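Blue-light receptor of the BLUF-family (Rhodobacter sphaeroides, PDB 2BYC) probably acts as a blue-light photoreceptor, sensing light through a flavin bound in its BLUF domain. Local coordinates at residues L16-P19 against V20-I23; V32-R36 against L37-G41; R100-L103 against R104-P108; E119-A122 against E123-T127. All blocks are in the same frame, centred on the assembly; numbering follows the deposited sequence.

In the fold
Interactions 1 and 2 mark the two ends of helix 19-37, which runs beside the flavin, and their centres lie 22 Å apart. Interaction 2 belongs to the pocket itself, since it contains R33 and N34, whereas the L16 side chain of interaction 1 stays about 6 Å from FMN. Interactions 3 and 4 sit on consecutive helices, 100-106 and 120-131, across the chain's centre from interaction 2. Their centres are 13 Å apart and they touch, L103 CD1 packing against L124 CD2 at 3.7 Å. Both are distant from the ligand: the side chains of L103 and H125 each lie about 13 Å from FMN.

Interaction 1: residues L16-P19 against V20-I23; sequences LADP and VADI
The carboxylate of D22 reaches back from the first turn of helix 19-37 to the loop that leads into it, and its OD2 takes up two successive backbone N-H groups. The bond from D18 N to D22 OD2 is 3.2 Å long and almost straight (176°), the donor coming from above the carboxylate plane; A17 N is nearer to the same OD2, at 2.8 Å, but strongly bent and weak. With CG beside its own backbone N (chi1 -70°), D22 directs the carboxylate under this loop, where the residue is buried. D22 N in turn donates to D18 O at 2.8 Å, so the two aspartates hold each other from both ends, and I23 N closes the next turn on P19 O. The apolar side of this tight part is L16: its CD2 lies 3.7 Å from D22 CB, while CD1 meets I23 CD1 at 3.9 Å, and Y45 of strand 40-45 touches L16, P19 and I23. The outer side is looser: V20 is exposed, and D18 turns its own carboxylate outward, OD1 approaching V20 CG2 at 3.2 Å without a polar partner across this contact. With D18 as N-cap and P19 opening the first turn, this is the N-terminal cap of the helix in the beta-alpha-beta unit that begins the ferredoxin-like BLUF fold.

Interaction 2: residues V32-R36 against L37-G41; sequences VRNLR and LGITG. With FMN (flavin mononucleotide), chain C.
N34 and I39 meet where helix 19-37 ends in a Schellman motif, the turn that delivers the chain to strand 40-45. The carbonyl oxygen of N34 accepts the defining outer bond from I39 N at 2.8 Å, and a weak bond from G38 N. G38 N also makes a long, weak inner bond to L35 O, at 3.5 Å. The positive phi of G38 (82°) reverses the chain, and a side chain there would press on the preceding carbonyl. One residue earlier, L37 N still satisfies R33 O in the regular helical way. Beyond the turn, G38 O is taken by R88, and T40 OG1 has both R88 and E55 as partners. Apolar contact seals the motif: I39 CB lies 3.8 Å from N34 CB, while L37 CD1 runs alongside R33 CG at 4.0 Å, both side chains pointing the same way. The amide of N34 serves the flavin. With CG beside the backbone N (chi1 -66°), it faces the pyrimidine end of the ring system; ND2 bonds to S94 O and adds only a weak 3.4 Å bond to FMN O4. D71 and Q52 also bind FMN through hydrogen bonds. On the other half of the amide, N34 OD1 accepts FMN N3-H at 2.9 Å, almost perfectly straight at 177°.

Interaction 3: residues R100-L103 against R104-P108; sequences RKEL and RALAP
R104 folds back over K101 through two torsions: chi1 of -83° sets CG beside its own backbone N, and a bend at chi3 (-79°) turns the guanidinium toward the start of the helix. Both residues belong to the short alpha-helix 100-106, and the contact follows its i to i+3 and i+4 spacing. NH2 of R104 rests 3.4 Å from K101 CB, K101 CG lies over one face of the guanidinium, and R100 O is at its edge. The lysine's extended chain carries NZ away, 6.3 Å from R104 NH2, so the two positive charges do not meet; R104 also touches E111 in the loop beyond the helix. The helical bonds are regular at first, R104 N to R100 O and A105 N to K101 O, the latter in the carbonyl plane. L106 then straddles the aliphatic part of E102, with CD1 and CD2 both 3.9 Å from E102 CG, while the carboxylate of E102 forms a salt bridge with R96. A serine in place of L106 would probably open a gap beside the E102 methylene and lose the contact with S131 of helix 120-131. A107 also faces that helix, against L124 and T127. At the close of the last turn L103 O accepts A107 N at 2.9 Å, and L103 CD1 lies 4.2 Å from A107 CB.

Interaction 4: residues E119-A122 against E123-T127; sequences EDVA and ELHRT
V121 and H125 supply the aromatic contact of helix 120-131: V121 CG1 sits over the imidazole face, 3.8 Å from the ring centroid and 29° off its normal, in a CH-pi arrangement. The two side chains, one turn apart, lie alongside each other, pointing the same way; with CG1 anti to the backbone N (chi1 172°), V121 turns that methyl to the ring. V121 O lies over the ring too, 3.3 Å above its plane and shifted toward the rim. An alanine at H125 is likely to leave V121 CG1 without its aromatic partner and thin the contact with T9 of strand 5-14. Among backbone bonds, the N-cap residue E119 gives its carbonyl to E123 N at 2.8 Å, L124 N follows to D120 O, and H125 N reaches V121 O at 2.7 Å. Charged contacts keep to another face: E123 OE2 and R126 NH1 form a short salt bridge, 2.5 Å, the arginine meeting the carboxylate from above its plane. The helix is thus amphipathic, with V121 and H125 against the sheet and the ion pair on an outer side, while the acidic E119 and D120 at its N-terminus would probably interact favourably with the helix dipole.

Interaction 1: residues L16-P19 against V20-I23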
# COMPACT_ATOMS: atom_id res chain seq x y z
N LEU A 16 9.77 -5.65 -12.24
CA LEU A 16 10.84 -6.12 -11.34
C LEU A 16 11.88 -6.99 -12.06
O LEU A 16 11.53 -7.97 -12.67
CB LEU A 16 10.19 -6.96 -10.25
CG LEU A 16 9.16 -6.31 -9.36
CD1 LEU A 16 8.89 -7.28 -8.25
CD2 LEU A 16 9.78 -5.07 -8.80
N ALA A 17 13.16 -6.64 -11.99
CA ALA A 17 14.20 -7.44 -12.66
C ALA A 17 14.28 -8.75 -11.88
O ALA A 17 14.36 -9.83 -12.47
CB ALA A 17 15.54 -6.68 -12.67
N ASP A 18 14.14 -8.65 -10.55
CA ASP A 18 14.22 -9.80 -9.64
C ASP A 18 13.37 -9.51 -8.46
O ASP A 18 13.83 -8.83 -7.56
CB ASP A 18 15.68 -9.96 -9.15
CG ASP A 18 15.93 -11.26 -8.39
OD1 ASP A 18 14.96 -11.86 -7.86
OD2 ASP A 18 17.11 -11.68 -8.30
N PRO A 19 12.15 -10.06 -8.41
CA PRO A 19 11.20 -9.80 -7.36
C PRO A 19 11.74 -9.85 -5.92
O PRO A 19 11.53 -8.91 -5.18
CB PRO A 19 10.09 -10.85 -7.61
CG PRO A 19 10.12 -11.11 -9.00
CD PRO A 19 11.61 -11.00 -9.40
N VAL A 20 12.41 -10.92 -5.51
CA VAL A 20 12.85 -10.94 -4.12
C VAL A 20 13.80 -9.77 -3.86
O VAL A 20 13.62 -9.07 -2.89
CB VAL A 20 13.50 -12.28 -3.74
CG1 VAL A 20 12.41 -13.32 -3.47
CG2 VAL A 20 14.32 -12.72 -4.83
N ALA A 21 14.77 -9.54 -4.72
CA ALA A 21 15.85 -8.58 -4.43
C ALA A 21 15.27 -7.20 -4.53
O ALA A 21 15.63 -6.30 -3.74
CB ALA A 21 16.94 -8.69 -5.42
N ASP A 22 14.35 -7.04 -5.48
CA ASP A 22 13.75 -5.74 -5.67
C ASP A 22 12.81 -5.44 -4.50
O ASP A 22 12.82 -4.32 -4.00
CB ASP A 22 13.00 -5.64 -7.00
CG ASP A 22 13.95 -5.64 -8.21
OD1 ASP A 22 15.16 -5.51 -7.95
OD2 ASP A 22 13.48 -5.74 -9.41
N ILE A 23 11.95 -6.40 -4.10
CA ILE A 23 11.06 -6.13 -2.96
C ILE A 23 11.77 -5.96 -1.61
O ILE A 23 11.36 -5.15 -0.75
CB ILE A 23 9.93 -7.17 -2.89
CG1 ILE A 23 8.84 -6.78 -3.88
CG2 ILE A 23 9.35 -7.14 -1.46
CD1 ILE A 23 8.04 -7.97 -4.54

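Interaction 2: residues V32-R36 against L37-G41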
# COMPACT_ATOMS: atom_id res chain seq x y z
N VAL A 32 12.40 2.78 6.66
CA VAL A 32 13.03 3.93 7.27
C VAL A 32 12.38 5.30 6.89
O VAL A 32 12.04 6.16 7.80
CB VAL A 32 14.52 3.86 7.06
CG1 VAL A 32 15.21 5.13 7.65
CG2 VAL A 32 15.06 2.55 7.73
N ARG A 33 12.15 5.50 5.60
CA ARG A 33 11.45 6.68 5.07
C ARG A 33 10.07 6.84 5.67
O ARG A 33 9.72 7.90 6.24
CB ARG A 33 11.32 6.53 3.55
CG ARG A 33 10.71 7.67 2.78
CD ARG A 33 11.78 8.67 2.42
NE ARG A 33 12.36 8.58 1.07
CZ ARG A 33 13.20 7.66 0.63
NH1 ARG A 33 13.57 6.65 1.35
NH2 ARG A 33 13.64 7.75 -0.60
N ASN A 34 9.25 5.80 5.60
CA ASN A 34 7.89 5.98 6.14
C ASN A 34 7.88 6.36 7.63
O ASN A 34 7.09 7.19 8.12
CB ASN A 34 7.02 4.74 5.89
CG ASN A 34 6.76 4.54 4.44
OD1 ASN A 34 7.22 5.29 3.62
ND2 ASN A 34 6.02 3.51 4.12
N LEU A 35 8.74 5.71 8.39
CA LEU A 35 8.84 5.99 9.81
C LEU A 35 9.12 7.51 10.07
O LEU A 35 8.47 8.16 10.94
CB LEU A 35 9.94 5.10 10.40
CG LEU A 35 9.68 4.47 11.77
CD1 LEU A 35 10.26 5.43 12.74
CD2 LEU A 35 8.20 4.13 12.07
N ARG A 36 10.03 8.06 9.29
CA ARG A 36 10.44 9.44 9.44
C ARG A 36 9.29 10.30 9.00
O ARG A 36 8.95 11.30 9.66
CB ARG A 36 11.65 9.69 8.55
CG ARG A 36 12.08 11.12 8.53
CD ARG A 36 13.49 11.24 8.07
NE ARG A 36 13.57 11.07 6.63
CZ ARG A 36 14.04 9.98 6.03
NH1 ARG A 36 14.46 8.95 6.76
NH2 ARG A 36 14.09 9.94 4.70
N LEU A 37 8.68 9.95 7.88
CA LEU A 37 7.66 10.83 7.32
C LEU A 37 6.34 10.79 8.07
O LEU A 37 5.47 11.62 7.90
CB LEU A 37 7.33 10.38 5.91
CG LEU A 37 8.32 10.73 4.84
CD1 LEU A 37 7.72 10.31 3.45
CD2 LEU A 37 8.58 12.20 4.90
N GLY A 38 6.17 9.78 8.87
CA GLY A 38 4.88 9.57 9.51
C GLY A 38 3.96 8.84 8.52
O GLY A 38 2.75 8.91 8.63
N ILE A 39 4.51 8.11 7.57
CA ILE A 39 3.62 7.26 6.75
C ILE A 39 3.42 5.85 7.29
O ILE A 39 4.31 5.29 7.86
CB ILE A 39 4.18 7.16 5.30
CG1 ILE A 39 4.36 8.57 4.75
CG2 ILE A 39 3.30 6.35 4.43
CD1 ILE A 39 3.03 9.21 4.51
N THR A 40 2.23 5.27 7.11
CA THR A 40 1.96 3.89 7.43
C THR A 40 1.13 3.33 6.32
O THR A 40 0.57 4.09 5.56
CB THR A 40 1.16 3.77 8.78
OG1 THR A 40 -0.05 4.57 8.73
CG2 THR A 40 2.04 4.12 9.92
N GLY A 41 1.10 2.02 6.16
CA GLY A 41 0.29 1.49 5.08
C GLY A 41 0.70 0.07 4.70
O GLY A 41 1.48 -0.60 5.45
N1 FMN C . 9.69 3.94 -0.67
C2 FMN C . 9.29 4.42 0.56
O2 FMN C . 10.08 5.12 1.24
N3 FMN C . 8.07 4.14 1.07
C4 FMN C . 7.26 3.35 0.32
O4 FMN C . 6.16 3.14 0.72
C4A FMN C . 7.64 2.85 -0.93
N5 FMN C . 6.78 2.05 -1.66
C5A FMN C . 7.11 1.61 -2.95
C6 FMN C . 6.24 0.85 -3.69
C7 FMN C . 6.57 0.34 -4.96
C7M FMN C . 5.52 -0.37 -5.82
C8 FMN C . 7.81 0.66 -5.48
C8M FMN C . 8.23 0.21 -6.87
C9 FMN C . 8.70 1.44 -4.74
C9A FMN C . 8.33 1.93 -3.45
N10 FMN C . 9.23 2.71 -2.68
C10 FMN C . 8.85 3.18 -1.43
C1' FMN C . 10.68 2.82 -3.02
C2' FMN C . 10.83 4.29 -3.32
O2' FMN C . 10.46 4.35 -4.66
C3' FMN C . 12.23 4.88 -3.08
O3' FMN C . 13.08 4.43 -4.08
C4' FMN C . 12.88 4.60 -1.73
O4' FMN C . 12.24 5.27 -0.62
C5' FMN C . 14.33 5.10 -1.76
O5' FMN C . 15.35 4.11 -1.95
P FMN C . 16.81 4.67 -1.61
O1P FMN C . 17.87 3.55 -1.67
O2P FMN C . 17.07 5.71 -2.68
O3P FMN C . 16.62 5.25 -0.23

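Interaction 3: residues R100-L103 against R104-P108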
# COMPACT_ATOMS: atom_id res chain seq x y z
N ARG A 100 1.65 -12.67 -2.66
CA ARG A 100 0.66 -13.53 -3.34
C ARG A 100 -0.02 -14.50 -2.39
O ARG A 100 -1.23 -14.49 -2.29
CB ARG A 100 1.34 -14.33 -4.45
CG ARG A 100 0.46 -14.78 -5.62
CD ARG A 100 1.35 -15.43 -6.68
NE ARG A 100 2.37 -14.44 -7.09
CZ ARG A 100 3.70 -14.54 -6.90
NH1 ARG A 100 4.25 -15.62 -6.35
NH2 ARG A 100 4.49 -13.56 -7.29
N LYS A 101 0.76 -15.35 -1.71
CA LYS A 101 0.22 -16.37 -0.78
C LYS A 101 -0.75 -15.80 0.22
O LYS A 101 -1.85 -16.27 0.33
CB LYS A 101 1.28 -17.16 -0.01
CG LYS A 101 0.61 -18.27 0.87
CD LYS A 101 1.59 -19.29 1.48
CE LYS A 101 0.86 -20.57 1.91
NZ LYS A 101 1.73 -21.78 2.36
N GLU A 102 -0.36 -14.80 0.99
CA GLU A 102 -1.28 -14.30 2.01
C GLU A 102 -2.48 -13.57 1.45
O GLU A 102 -3.52 -13.52 2.05
CB GLU A 102 -0.54 -13.36 2.96
CG GLU A 102 -1.30 -12.92 4.20
CD GLU A 102 -0.49 -11.92 5.04
OE1 GLU A 102 0.40 -11.24 4.46
OE2 GLU A 102 -0.75 -11.77 6.26
N LEU A 103 -2.34 -12.97 0.28
CA LEU A 103 -3.53 -12.32 -0.28
C LEU A 103 -4.49 -13.42 -0.73
O LEU A 103 -5.68 -13.25 -0.64
CB LEU A 103 -3.15 -11.48 -1.49
CG LEU A 103 -4.14 -10.63 -2.27
CD1 LEU A 103 -4.77 -9.65 -1.34
CD2 LEU A 103 -3.41 -9.89 -3.39
N ARG A 104 -3.97 -14.54 -1.26
CA ARG A 104 -4.82 -15.71 -1.60
C ARG A 104 -5.67 -16.14 -0.40
O ARG A 104 -6.88 -16.31 -0.52
CB ARG A 104 -3.97 -16.90 -2.10
CG ARG A 104 -3.60 -16.86 -3.58
CD ARG A 104 -2.66 -18.05 -3.92
NE ARG A 104 -1.23 -17.88 -3.55
CZ ARG A 104 -0.33 -18.87 -3.35
NH1 ARG A 104 -0.69 -20.15 -3.45
NH2 ARG A 104 0.95 -18.59 -3.03
N ALA A 105 -5.03 -16.30 0.76
CA ALA A 105 -5.71 -16.70 1.98
C ALA A 105 -6.67 -15.64 2.54
O ALA A 105 -7.69 -15.99 3.13
CB ALA A 105 -4.69 -17.08 3.05
N LEU A 106 -6.38 -14.36 2.36
CA LEU A 106 -7.18 -13.31 3.01
C LEU A 106 -8.30 -12.73 2.18
O LEU A 106 -9.26 -12.19 2.74
CB LEU A 106 -6.29 -12.16 3.51
CG LEU A 106 -5.63 -12.08 4.90
CD1 LEU A 106 -4.99 -13.37 5.39
CD2 LEU A 106 -4.63 -10.93 4.88
N ALA A 107 -8.16 -12.77 0.85
CA ALA A 107 -9.06 -12.06 -0.08
C ALA A 107 -8.98 -12.77 -1.43
O ALA A 107 -8.61 -12.18 -2.48
CB ALA A 107 -8.64 -10.60 -0.18
N PRO A 108 -9.32 -14.06 -1.42
CA PRO A 108 -9.23 -14.97 -2.54
C PRO A 108 -9.77 -14.38 -3.83
O PRO A 108 -9.18 -14.60 -4.88
CB PRO A 108 -10.09 -16.13 -2.08
CG PRO A 108 -10.90 -15.59 -0.99
CD PRO A 108 -9.93 -14.75 -0.28

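Interaction 4: residues E119-A122 against E123-T127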
# COMPACT_ATOMS: atom_id res chain seq x y z
N GLU A 119 -15.99 -1.85 -4.74
CA GLU A 119 -15.68 -2.00 -3.32
C GLU A 119 -14.43 -2.86 -3.03
O GLU A 119 -14.21 -3.31 -1.90
CB GLU A 119 -16.92 -2.47 -2.56
CG GLU A 119 -17.96 -1.35 -2.39
CD GLU A 119 -18.60 -1.29 -1.00
OE1 GLU A 119 -17.88 -1.50 0.02
OE2 GLU A 119 -19.85 -1.03 -0.93
N ASP A 120 -13.62 -3.06 -4.06
CA ASP A 120 -12.37 -3.81 -3.97
C ASP A 120 -11.39 -3.17 -3.00
O ASP A 120 -10.82 -3.85 -2.18
CB ASP A 120 -11.72 -3.96 -5.33
CG ASP A 120 -12.51 -4.85 -6.27
OD1 ASP A 120 -12.11 -4.93 -7.47
OD2 ASP A 120 -13.53 -5.45 -5.83
N VAL A 121 -11.21 -1.86 -3.04
CA VAL A 121 -10.24 -1.28 -2.11
C VAL A 121 -10.77 -1.38 -0.67
O VAL A 121 -10.06 -1.85 0.22
CB VAL A 121 -9.79 0.16 -2.53
CG1 VAL A 121 -8.94 0.81 -1.48
CG2 VAL A 121 -9.03 0.10 -3.82
N ALA A 122 -12.03 -1.00 -0.48
CA ALA A 122 -12.66 -1.07 0.80
C ALA A 122 -12.59 -2.48 1.36
O ALA A 122 -12.38 -2.69 2.55
CB ALA A 122 -14.09 -0.70 0.66
N GLU A 123 -12.83 -3.45 0.50
CA GLU A 123 -12.77 -4.86 0.86
C GLU A 123 -11.40 -5.28 1.26
O GLU A 123 -11.25 -5.93 2.28
CB GLU A 123 -13.16 -5.73 -0.34
CG GLU A 123 -13.14 -7.25 -0.03
CD GLU A 123 -14.53 -7.80 0.28
OE1 GLU A 123 -14.68 -9.05 0.36
OE2 GLU A 123 -15.47 -6.98 0.42
N LEU A 124 -10.40 -4.92 0.44
CA LEU A 124 -9.00 -5.19 0.76
C LEU A 124 -8.67 -4.57 2.10
O LEU A 124 -8.11 -5.23 2.97
CB LEU A 124 -8.08 -4.69 -0.36
CG LEU A 124 -8.05 -5.57 -1.63
CD1 LEU A 124 -7.40 -4.79 -2.75
CD2 LEU A 124 -7.34 -6.97 -1.45
N HIS A 125 -9.09 -3.33 2.29
CA HIS A 125 -8.78 -2.64 3.55
C HIS A 125 -9.40 -3.35 4.76
O HIS A 125 -8.80 -3.49 5.80
CB HIS A 125 -9.27 -1.18 3.51
CG HIS A 125 -8.43 -0.25 2.67
ND1 HIS A 125 -7.15 -0.54 2.25
CD2 HIS A 125 -8.71 0.99 2.22
CE1 HIS A 125 -6.68 0.49 1.57
NE2 HIS A 125 -7.60 1.43 1.54
N ARG A 126 -10.63 -3.77 4.60
CA ARG A 126 -11.38 -4.43 5.63
C ARG A 126 -10.76 -5.76 6.00
O ARG A 126 -10.54 -6.07 7.15
CB ARG A 126 -12.80 -4.65 5.09
CG ARG A 126 -13.81 -5.20 6.06
CD ARG A 126 -15.15 -5.49 5.38
NE ARG A 126 -15.16 -6.84 4.88
CZ ARG A 126 -15.49 -7.17 3.64
NH1 ARG A 126 -15.87 -6.21 2.78
NH2 ARG A 126 -15.43 -8.45 3.27
N THR A 127 -10.48 -6.58 5.01
CA THR A 127 -10.06 -7.90 5.35
C THR A 127 -8.63 -7.90 5.83
O THR A 127 -8.27 -8.65 6.75
CB THR A 127 -10.28 -8.86 4.16
OG1 THR A 127 -9.31 -8.63 3.15
CG2 THR A 127 -11.65 -8.66 3.57